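Local coordinates for protein putative amidohydrolase (Unidentified, PDB 3FEQ) that probably acts as a zinc-dependent prolidase of the amidohydrolase superfamily, hydrolysing dipeptides that end in proline, at residues Q188-A193 and Y227-A232. Sequence-based numbering, arbitrary orientation.
Sequences QIKIMA and YVMAHA. With ZN (zinc ion), chain V.
Lys190 and His231 converge on one zinc ion from neighbouring strands, with Lys190 CE 3.9 Å from His231 CB. His231 ND1 binds the metal at 2.3 Å, and His251 supplies a second ligand. Lys190 NZ stops 3.2 Å from the ion, so it is no ligand as modelled; many binuclear amidohydrolases carry a carboxylated, metal-bridging lysine here. Strands 189-192 and 228-234 are the parallel pair of a beta-alpha-beta unit through helix 211-223, part of the TIM-barrel wall; the short segments run 25° apart in direction. Register is set by five backbone bonds that alternate in direction, from Ile189 N to Tyr227 O (3.1 Å) through to Ala193 N to His231 O (2.9 Å). Lys190, Met192, Met229 and His231 share the metal-side face. There chi1 of 159° puts the His231 ring on the metal side, turned so that ND1 faces the zinc, while NE2 is hydrogen-bonded to Gly195 O. On the other face, Ile191 CG1 packs on Ala230 CB at 3.9 Å, beneath helix 211-223. Gln188 NE2 hydrogen-bonds Ser132 OG and Phe130 O, and Tyr227 OH Arg106 NH1. Both side chains run the same way, Gln188 CB lying over one Tyr227 ring face, offset toward the rim, 3.8 Å from the centroid, a CH-pi contact.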
loop_
_atom_site.group_PDB
_atom_site.type_symbol
_atom_site.label_atom_id
_atom_site.label_comp_id
_atom_site.label_asym_id
_atom_site.label_seq_id
_atom_site.Cartn_x
_atom_site.Cartn_y
_atom_site.Cartn_z
ATOM N N GLN C 188 23.474 17.545 -15.562
ATOM C CA GLN C 188 22.831 18.717 -14.968
ATOM C C GLN C 188 21.346 18.447 -14.717
ATOM O O GLN C 188 20.824 17.387 -15.091
ATOM C CB GLN C 188 23.044 19.979 -15.826
ATOM C CG GLN C 188 22.345 19.959 -17.153
ATOM C CD GLN C 188 22.965 18.973 -18.131
ATOM O OE1 GLN C 188 24.185 18.850 -18.203
ATOM N NE2 GLN C 188 22.124 18.269 -18.892
ATOM N N ILE C 189 20.669 19.398 -14.080
ATOM C CA ILE C 189 19.265 19.219 -13.759
ATOM C C ILE C 189 18.424 20.201 -14.530
ATOM O O ILE C 189 18.750 21.379 -14.542
ATOM C CB ILE C 189 19.009 19.423 -12.272
ATOM C CG1 ILE C 189 19.796 18.397 -11.433
ATOM C CG2 ILE C 189 17.520 19.356 -11.992
ATOM C CD1 ILE C 189 19.395 16.936 -11.692
ATOM N N LYS C 190 17.374 19.707 -15.200
ATOM C CA LYS C 190 16.436 20.538 -15.960
ATOM C C LYS C 190 15.127 20.626 -15.201
ATOM O O LYS C 190 14.643 19.623 -14.681
ATOM C CB LYS C 190 16.189 19.946 -17.358
ATOM C CG LYS C 190 14.876 20.403 -18.072
ATOM C CD LYS C 190 15.111 21.385 -19.238
ATOM C CE LYS C 190 13.819 22.099 -19.679
ATOM N NZ LYS C 190 13.412 21.818 -21.102
ATOM N N ILE C 191 14.573 21.834 -15.106
ATOM C CA ILE C 191 13.257 22.060 -14.506
ATOM C C ILE C 191 12.422 22.972 -15.413
ATOM O O ILE C 191 12.958 23.722 -16.231
ATOM C CB ILE C 191 13.363 22.691 -13.083
ATOM C CG1 ILE C 191 13.711 24.184 -13.152
ATOM C CG2 ILE C 191 14.401 21.968 -12.233
ATOM C CD1 ILE C 191 13.594 24.891 -11.804
ATOM N N MET C 192 11.107 22.891 -15.269
ATOM C CA MET C 192 10.218 23.846 -15.892
ATOM C C MET C 192 9.811 24.915 -14.864
ATOM O O MET C 192 9.155 24.607 -13.874
ATOM C CB MET C 192 8.992 23.121 -16.442
ATOM C CG MET C 192 9.293 21.760 -17.062
ATOM S SD MET C 192 10.204 21.874 -18.602
ATOM C CE MET C 192 9.634 20.381 -19.443
ATOM N N ALA C 193 10.221 26.164 -15.093
ATOM C CA ALA C 193 9.915 27.282 -14.182
ATOM C C ALA C 193 8.879 28.247 -14.734
ATOM O O ALA C 193 8.727 29.355 -14.223
ATOM C CB ALA C 193 11.169 28.044 -13.823
ATOM N N TYR C 227 24.773 22.247 -11.989
ATOM C CA TYR C 227 23.882 23.392 -12.009
ATOM C C TYR C 227 22.471 22.989 -12.487
ATOM O O TYR C 227 22.249 21.886 -12.975
ATOM C CB TYR C 227 24.446 24.451 -12.968
ATOM C CG TYR C 227 24.559 23.943 -14.391
ATOM C CD1 TYR C 227 23.549 24.161 -15.310
ATOM C CD2 TYR C 227 25.640 23.177 -14.791
ATOM C CE1 TYR C 227 23.626 23.662 -16.608
ATOM C CE2 TYR C 227 25.717 22.677 -16.084
ATOM C CZ TYR C 227 24.698 22.916 -16.982
ATOM O OH TYR C 227 24.772 22.408 -18.261
ATOM N N VAL C 228 21.541 23.926 -12.397
ATOM C CA VAL C 228 20.186 23.753 -12.879
ATOM C C VAL C 228 19.983 24.589 -14.142
ATOM O O VAL C 228 20.321 25.771 -14.173
ATOM C CB VAL C 228 19.188 24.263 -11.828
ATOM C CG1 VAL C 228 17.813 24.459 -12.428
ATOM C CG2 VAL C 228 19.136 23.333 -10.674
ATOM N N MET C 229 19.445 23.969 -15.186
ATOM C CA MET C 229 18.922 24.703 -16.335
ATOM C C MET C 229 17.413 24.807 -16.186
ATOM O O MET C 229 16.791 23.924 -15.609
ATOM C CB MET C 229 19.296 24.015 -17.657
ATOM C CG MET C 229 18.972 22.522 -17.755
ATOM S SD MET C 229 19.725 21.775 -19.213
ATOM C CE MET C 229 18.625 22.459 -20.427
ATOM N N ALA C 230 16.821 25.877 -16.701
ATOM C CA ALA C 230 15.447 26.203 -16.346
ATOM C C ALA C 230 14.668 26.824 -17.490
ATOM O O ALA C 230 15.099 27.788 -18.111
ATOM C CB ALA C 230 15.418 27.112 -15.131
ATOM N N HIS C 231 13.503 26.263 -17.758
ATOM C CA HIS C 231 12.696 26.681 -18.885
ATOM C C HIS C 231 11.820 27.834 -18.411
ATOM O O HIS C 231 11.107 27.710 -17.414
ATOM C CB HIS C 231 11.867 25.489 -19.376
ATOM C CG HIS C 231 10.667 25.867 -20.183
ATOM N ND1 HIS C 231 10.578 25.623 -21.537
ATOM C CD2 HIS C 231 9.476 26.394 -19.817
ATOM C CE1 HIS C 231 9.402 26.025 -21.980
ATOM N NE2 HIS C 231 8.713 26.499 -20.955
ATOM N N ALA C 232 11.911 28.968 -19.096
ATOM C CA ALA C 232 11.193 30.177 -18.675
ATOM C C ALA C 232 11.040 31.123 -19.841
ATOM O O ALA C 232 11.972 31.289 -20.620
ATOM C CB ALA C 232 11.914 30.881 -17.507
HETATM ZN ZN ZN V . 11.615 23.921 -22.665
#